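Local atomic coordinates of ribokinase (PDB entry 3RY7), a protein that catalyses the magnesium-dependent transfer of phosphate from ATP to O-5 of D-ribose and is activated by monovalent cations. Residues R21-Q24 / P25-L29; V143-P146 / A147-A151; N174-L177 / S178-I182. All blocks are in the same frame, centred on the assembly; numbering follows the deposited sequence.

Interaction 1: R21-Q24 / P25-L29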
loop_
_atom_site.group_PDB
_atom_site.type_symbol
_atom_site.label_atom_id
_atom_site.label_comp_id
_atom_site.label_asym_id
_atom_site.label_seq_id
_atom_site.Cartn_x
_atom_site.Cartn_y
_atom_site.Cartn_z
ATOM N N ARG A 21 -14.739 16.096 1.402
ATOM C CA ARG A 21 -16.113 15.870 1.701
ATOM C C ARG A 21 -16.921 15.899 0.434
ATOM O O ARG A 21 -16.714 16.693 -0.435
ATOM C CB ARG A 21 -16.649 16.855 2.755
ATOM C CG ARG A 21 -16.984 18.253 2.268
ATOM C CD ARG A 21 -18.062 18.978 3.080
ATOM N NE ARG A 21 -19.251 19.222 2.274
ATOM C CZ ARG A 21 -19.615 20.402 1.787
ATOM N NH1 ARG A 21 -18.908 21.464 2.031
ATOM N NH2 ARG A 21 -20.700 20.521 1.048
ATOM N N TYR A 22 -17.859 14.991 0.353
ATOM C CA TYR A 22 -18.724 14.879 -0.811
ATOM C C TYR A 22 -19.479 16.175 -0.999
ATOM O O TYR A 22 -20.029 16.712 -0.047
ATOM C CB TYR A 22 -19.728 13.726 -0.667
ATOM C CG TYR A 22 -19.113 12.341 -0.656
ATOM C CD1 TYR A 22 -18.377 11.872 -1.740
ATOM C CD2 TYR A 22 -19.289 11.495 0.430
ATOM C CE1 TYR A 22 -17.820 10.604 -1.730
ATOM C CE2 TYR A 22 -18.740 10.230 0.448
ATOM C CZ TYR A 22 -18.005 9.788 -0.631
ATOM O OH TYR A 22 -17.467 8.522 -0.601
ATOM N N ALA A 23 -19.512 16.681 -2.227
ATOM C CA ALA A 23 -20.343 17.831 -2.518
ATOM C C ALA A 23 -21.769 17.396 -2.327
ATOM O O ALA A 23 -22.054 16.206 -2.241
ATOM C CB ALA A 23 -20.191 18.278 -3.957
ATOM N N GLN A 24 -22.661 18.372 -2.256
ATOM C CA GLN A 24 -24.076 18.107 -2.184
ATOM C C GLN A 24 -24.689 18.696 -3.430
ATOM O O GLN A 24 -24.046 19.475 -4.135
ATOM C CB GLN A 24 -24.635 18.677 -0.878
ATOM C CG GLN A 24 -25.252 17.638 0.050
ATOM C CD GLN A 24 -24.222 16.700 0.656
ATOM O OE1 GLN A 24 -23.136 17.122 1.061
ATOM N NE2 GLN A 24 -24.563 15.417 0.726
ATOM N N PRO A 25 -25.931 18.311 -3.718
ATOM C CA PRO A 25 -26.634 18.746 -4.925
ATOM C C PRO A 25 -26.533 20.258 -5.112
ATOM O O PRO A 25 -26.805 20.999 -4.167
ATOM C CB PRO A 25 -28.073 18.378 -4.588
ATOM C CG PRO A 25 -27.935 17.098 -3.815
ATOM C CD PRO A 25 -26.633 17.181 -3.060
ATOM N N GLY A 26 -26.126 20.702 -6.300
ATOM C CA GLY A 26 -26.033 22.123 -6.607
ATOM C C GLY A 26 -24.743 22.791 -6.150
ATOM O O GLY A 26 -24.454 23.925 -6.537
ATOM N N GLU A 27 -23.967 22.095 -5.326
ATOM C CA GLU A 27 -22.723 22.647 -4.786
ATOM C C GLU A 27 -21.546 22.547 -5.761
ATOM O O GLU A 27 -21.573 21.762 -6.715
ATOM C CB GLU A 27 -22.331 21.907 -3.506
ATOM C CG GLU A 27 -22.359 22.758 -2.270
ATOM C CD GLU A 27 -21.761 22.048 -1.080
ATOM O OE1 GLU A 27 -21.175 22.730 -0.207
ATOM O OE2 GLU A 27 -21.871 20.806 -1.022
ATOM N N THR A 28 -20.512 23.348 -5.506
ATOM C CA THR A 28 -19.241 23.232 -6.208
ATOM C C THR A 28 -18.106 23.225 -5.211
ATOM O O THR A 28 -17.793 24.251 -4.611
ATOM C CB THR A 28 -19.001 24.402 -7.162
ATOM O OG1 THR A 28 -19.980 24.384 -8.210
ATOM C CG2 THR A 28 -17.605 24.297 -7.769
ATOM N N LEU A 29 -17.505 22.061 -5.010
ATOM C CA LEU A 29 -16.342 21.960 -4.151
ATOM C C LEU A 29 -15.073 21.928 -4.997
ATOM O O LEU A 29 -15.144 21.820 -6.227
ATOM C CB LEU A 29 -16.428 20.718 -3.277
ATOM C CG LEU A 29 -17.615 20.728 -2.319
ATOM C CD1 LEU A 29 -17.282 19.882 -1.096
ATOM C CD2 LEU A 29 -17.932 22.168 -1.920
#

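Interaction 2: V143-P146 / A147-A151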
loop_
_atom_site.group_PDB
_atom_site.type_symbol
_atom_site.label_atom_id
_atom_site.label_comp_id
_atom_site.label_asym_id
_atom_site.label_seq_id
_atom_site.Cartn_x
_atom_site.Cartn_y
_atom_site.Cartn_z
ATOM N N VAL A 143 -21.486 -8.972 -16.499
ATOM C CA VAL A 143 -21.537 -9.420 -17.879
ATOM C C VAL A 143 -22.974 -9.965 -18.085
ATOM O O VAL A 143 -23.666 -10.267 -17.101
ATOM C CB VAL A 143 -20.407 -10.467 -18.084
ATOM C CG1 VAL A 143 -20.931 -11.765 -18.596
ATOM C CG2 VAL A 143 -19.254 -9.914 -18.924
ATOM N N PRO A 144 -23.459 -10.040 -19.343
ATOM C CA PRO A 144 -24.897 -10.321 -19.453
ATOM C C PRO A 144 -25.248 -11.783 -19.155
ATOM O O PRO A 144 -24.485 -12.703 -19.439
ATOM C CB PRO A 144 -25.226 -9.973 -20.916
ATOM C CG PRO A 144 -24.054 -9.141 -21.395
ATOM C CD PRO A 144 -22.866 -9.661 -20.637
ATOM N N ILE A 145 -26.407 -11.969 -18.554
ATOM C CA ILE A 145 -26.897 -13.299 -18.212
ATOM C C ILE A 145 -26.891 -14.312 -19.381
ATOM O O ILE A 145 -26.425 -15.437 -19.203
ATOM C CB ILE A 145 -28.269 -13.202 -17.507
ATOM C CG1 ILE A 145 -28.052 -12.750 -16.053
ATOM C CG2 ILE A 145 -29.037 -14.543 -17.576
ATOM C CD1 ILE A 145 -29.294 -12.213 -15.386
ATOM N N PRO A 146 -27.376 -13.912 -20.584
ATOM C CA PRO A 146 -27.349 -14.876 -21.705
ATOM C C PRO A 146 -25.920 -15.328 -22.054
ATOM O O PRO A 146 -25.725 -16.473 -22.449
ATOM C CB PRO A 146 -28.003 -14.111 -22.872
ATOM C CG PRO A 146 -28.828 -13.038 -22.216
ATOM C CD PRO A 146 -28.048 -12.651 -20.952
ATOM N N ALA A 147 -24.924 -14.466 -21.876
ATOM C CA ALA A 147 -23.554 -14.917 -22.069
ATOM C C ALA A 147 -23.150 -15.951 -21.014
ATOM O O ALA A 147 -22.445 -16.922 -21.320
ATOM C CB ALA A 147 -22.568 -13.737 -22.052
ATOM N N ILE A 148 -23.559 -15.715 -19.770
ATOM C CA ILE A 148 -23.208 -16.627 -18.690
ATOM C C ILE A 148 -23.910 -17.989 -18.890
ATOM O O ILE A 148 -23.293 -19.039 -18.736
ATOM C CB ILE A 148 -23.550 -16.041 -17.302
ATOM C CG1 ILE A 148 -22.776 -14.729 -17.039
ATOM C CG2 ILE A 148 -23.212 -17.068 -16.202
ATOM C CD1 ILE A 148 -23.258 -14.000 -15.822
ATOM N N ILE A 149 -25.187 -17.953 -19.253
ATOM C CA ILE A 149 -25.941 -19.183 -19.531
ATOM C C ILE A 149 -25.218 -20.025 -20.583
ATOM O O ILE A 149 -25.034 -21.241 -20.430
ATOM C CB ILE A 149 -27.370 -18.870 -19.989
ATOM C CG1 ILE A 149 -28.206 -18.374 -18.811
ATOM C CG2 ILE A 149 -28.024 -20.108 -20.593
ATOM C CD1 ILE A 149 -29.577 -17.844 -19.226
ATOM N N SER A 150 -24.746 -19.367 -21.633
ATOM C CA SER A 150 -24.123 -20.105 -22.719
ATOM C C SER A 150 -22.789 -20.748 -22.294
ATOM O O SER A 150 -22.464 -21.879 -22.703
ATOM C CB SER A 150 -23.976 -19.206 -23.951
ATOM O OG SER A 150 -22.637 -19.193 -24.392
ATOM N N ALA A 151 -22.028 -20.040 -21.458
ATOM C CA ALA A 151 -20.765 -20.570 -20.961
ATOM C C ALA A 151 -21.006 -21.742 -19.990
ATOM O O ALA A 151 -20.259 -22.720 -19.980
ATOM C CB ALA A 151 -19.958 -19.471 -20.287
#

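Interaction 3: N174-L177 / S178-I182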
loop_
_atom_site.group_PDB
_atom_site.type_symbol
_atom_site.label_atom_id
_atom_site.label_comp_id
_atom_site.label_asym_id
_atom_site.label_seq_id
_atom_site.Cartn_x
_atom_site.Cartn_y
_atom_site.Cartn_z
ATOM N N ASN A 174 -34.476 -19.251 -14.343
ATOM C CA ASN A 174 -34.246 -20.657 -14.047
ATOM C C ASN A 174 -33.255 -21.258 -15.024
ATOM O O ASN A 174 -32.460 -22.130 -14.660
ATOM C CB ASN A 174 -35.564 -21.434 -14.081
ATOM C CG ASN A 174 -36.555 -20.936 -13.047
ATOM O OD1 ASN A 174 -36.162 -20.336 -12.042
ATOM N ND2 ASN A 174 -37.847 -21.176 -13.288
ATOM N N GLU A 175 -33.310 -20.779 -16.266
ATOM C CA GLU A 175 -32.384 -21.220 -17.296
ATOM C C GLU A 175 -30.922 -21.113 -16.821
ATOM O O GLU A 175 -30.064 -21.895 -17.242
ATOM C CB GLU A 175 -32.620 -20.417 -18.577
ATOM C CG GLU A 175 -31.897 -20.939 -19.810
ATOM C CD GLU A 175 -32.227 -20.114 -21.057
ATOM O OE1 GLU A 175 -31.299 -19.805 -21.847
ATOM O OE2 GLU A 175 -33.422 -19.762 -21.239
ATOM N N LEU A 176 -30.643 -20.152 -15.940
ATOM C CA LEU A 176 -29.295 -19.990 -15.402
ATOM C C LEU A 176 -29.160 -20.727 -14.075
ATOM O O LEU A 176 -28.176 -21.420 -13.834
ATOM C CB LEU A 176 -28.927 -18.504 -15.218
ATOM C CG LEU A 176 -27.565 -18.268 -14.523
ATOM C CD1 LEU A 176 -26.429 -18.995 -15.225
ATOM C CD2 LEU A 176 -27.232 -16.792 -14.378
ATOM N N LEU A 177 -30.150 -20.545 -13.208
ATOM C CA LEU A 177 -30.095 -21.127 -11.869
ATOM C C LEU A 177 -29.804 -22.607 -11.945
ATOM O O LEU A 177 -29.059 -23.148 -11.130
ATOM C CB LEU A 177 -31.404 -20.886 -11.117
ATOM C CG LEU A 177 -31.589 -19.414 -10.750
ATOM C CD1 LEU A 177 -32.991 -19.161 -10.199
ATOM C CD2 LEU A 177 -30.504 -18.992 -9.768
ATOM N N SER A 178 -30.375 -23.254 -12.953
ATOM C CA SER A 178 -30.293 -24.706 -13.066
ATOM C C SER A 178 -28.964 -25.168 -13.642
ATOM O O SER A 178 -28.743 -26.367 -13.802
ATOM C CB SER A 178 -31.427 -25.217 -13.956
ATOM O OG SER A 178 -31.138 -24.944 -15.316
ATOM N N LEU A 179 -28.087 -24.219 -13.971
ATOM C CA LEU A 179 -26.787 -24.547 -14.539
ATOM C C LEU A 179 -25.651 -24.350 -13.536
ATOM O O LEU A 179 -24.493 -24.648 -13.835
ATOM C CB LEU A 179 -26.522 -23.681 -15.781
ATOM C CG LEU A 179 -27.530 -23.784 -16.932
ATOM C CD1 LEU A 179 -27.124 -22.881 -18.131
ATOM C CD2 LEU A 179 -27.659 -25.239 -17.361
ATOM N N ILE A 180 -25.981 -23.834 -12.356
ATOM C CA ILE A 180 -24.973 -23.453 -11.360
ATOM C C ILE A 180 -24.660 -24.581 -10.395
ATOM O O ILE A 180 -25.561 -25.098 -9.735
ATOM C CB ILE A 180 -25.466 -22.265 -10.529
ATOM C CG1 ILE A 180 -25.774 -21.072 -11.437
ATOM C CG2 ILE A 180 -24.441 -21.901 -9.431
ATOM C CD1 ILE A 180 -26.628 -20.026 -10.775
ATOM N N ASP A 181 -23.389 -24.960 -10.306
ATOM C CA ASP A 181 -22.945 -25.977 -9.357
ATOM C C ASP A 181 -22.612 -25.383 -7.967
ATOM O O ASP A 181 -22.956 -25.958 -6.923
ATOM C CB ASP A 181 -21.751 -26.724 -9.944
ATOM C CG ASP A 181 -22.130 -27.515 -11.201
ATOM O OD1 ASP A 181 -23.334 -27.835 -11.366
ATOM O OD2 ASP A 181 -21.240 -27.814 -12.022
ATOM N N ILE A 182 -21.977 -24.213 -7.972
ATOM C CA ILE A 182 -21.555 -23.530 -6.754
ATOM C C ILE A 182 -21.991 -22.086 -6.826
ATOM O O ILE A 182 -21.600 -21.368 -7.751
ATOM C CB ILE A 182 -20.018 -23.524 -6.619
ATOM C CG1 ILE A 182 -19.433 -24.918 -6.814
ATOM C CG2 ILE A 182 -19.582 -22.926 -5.276
ATOM C CD1 ILE A 182 -17.920 -24.972 -6.497
HETATM O O HOH W 1 -28.532 -26.058 -10.550
#

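Interaction 1: R21-Q24 / P25-L29
Arg21 and Glu27 reach for each other from opposite directions across a tight reversal of the chain, a type II beta turn running from Gln24 to Glu27. The turn is closed by its backbone bond from Glu27 N to Gln24 O, 2.9 Å long, and Gly26 occupies the position where the backbone takes a positive phi. Followed outward from CB, the side chain of Glu27 starts close beside Gln24 O, its CB 3.0 Å from that oxygen. CG continues in an extended course (chi2 -171°), which carries the carboxylate beyond the turn to the guanidinium. There OE1 accepts a hydrogen bond from Arg21 NH2, 2.6 Å long with an N-H...O angle of 166°, as part of a salt bridge; NH2 and OE2 are modelled too close together, so the exact lengths at this end are less sure than the pairing itself. The two flat groups are nearly coplanar, 27° apart, and OE1 lies at the guanidinium edge, in its plane. The other oxygen, OE2, appears to accept the backbone N-H of Gln24 at 2.8 Å, with the same reservation. Leu29 completes the contact from another side: its CD1 sits over one guanidinium face, 3.7 Å from Arg21 CZ, while its CG packs against Ala23 CB at 3.9 Å. At the base of the loop, Tyr22 turns away and its OH bonds to Thr100 O. The chemistry is that of a surface loop between strands 12-18 and 36-40, in which one carboxylate appears to engage both an opposite charge and a main-chain N-H, tying the two limbs of the turn together.

Interaction 2: V143-P146 / A147-A151
Val143 and Pro144 lead into the first turn of helix 145-157, where the backbone bonds run from Ile148 N to Pro144 O, from Ile149 N to Ile145 O and from Ser150 N to Pro146 O. Pro144 stands at the N-cap position, and its carbonyl serves two donors: Ile148 N at 3.2 Å, in the carbonyl plane, and Ala147 N in a weak bond, bent to 120°. The next bond, Ile149 N to Ile145 O, is straighter (171°) and shorter at 2.8 Å. Pro146, in the first turn, has no N-H to offer, and a first turn asks for none, since its amides precede the helical bonding pattern; its carbonyl still receives Ser150 N. Among the side chains, two aliphatic pairs carry the contact. Val143 CG1 meets Ile148 CG1 at 3.8 Å, the two chains crossing at a slant. Ile148 CG1 lies beside its backbone N (chi1 -61°), a placing that directs this branch back toward the start of the helix, near Pro144 O and against the valine. On another side of the same turn, Ile145 CG2 touches Ile149 CD1 at 3.7 Å. Ala147 CB lies 3.4 Å from Pro144 O and, more loosely, near Pro144 CD and Val143 CG1. Val143 directly follows Glu142, a probable substrate-binding residue. The helix is the crossover of a beta-alpha-beta unit between the parallel strands 136-140 and 161-165; Ser150 and Ala151 pack on helix 121-125, while Ile148 and Ile149 lie against Leu176 of the short helix 174-177.

Interaction 3: N174-L177 / S178-I182
Ser178 bonds back to Asn174 where the short helix 174-177 gives way to a type I beta turn, Leu177 to Ile180. Ser178, Leu177 and then Ile180 lose most surface to the contact, although Ser178 stays exposed to solvent while Leu177 is buried. The backbone N of Ser178 donates to Asn174 O over 2.9 Å. The hydroxyl turns back on the same carbonyl, because chi1 of 76° sets OG between the backbone N and the carbonyl carbon; this second bond, OG to Asn174 O, is weak at 3.2 Å. Asn174 O thus receives the backbone N-H of Ser178 and, more weakly, its hydroxyl. Leu179 N follows with a 2.8 Å bond to Leu176 O, reached from above the carbonyl plane. Leu177 and Ile180 extend side by side in the same direction, with Leu177 CD2 and Ile180 CD1 4.1 Å apart. Ile180 CG1, beside its own backbone N, also rests on Leu176 O at 3.4 Å. The turn itself closes weakly, Ile180 N to Leu177 O being 3.4 Å, and a water lies between Leu177 O and Ile180 O, placed to donate to either. Thr162 OG1 bonds with Leu179 O and Asp181 N as the chain leaves the turn for strand 182-183. Ile180 packs on Leu164 of strand 161-165, and Leu176 and Leu179 face helix 145-157.

Overall arrangement
The three contacts follow one another along a single carbohydrate kinase chain but fall into two regions. Interaction 1 lies alone at the surface, in the loop joining strands 12-18 and 36-40 of the smaller four-stranded sheet; its centre is about 39 Å from that of interaction 2 and 44 Å from that of interaction 3. Interactions 2 and 3 are neighbours, with centres about 11 Å apart. They touch through Ile148 and Ile149, which pack against Leu176, Glu175 and Leu179, and both flank the large mixed sheet around strand 161-165. As in other ribokinases, the small sheet probably forms the lid over the sugar site, so interaction 1 belongs to the lid and interactions 2 and 3 to the main domain.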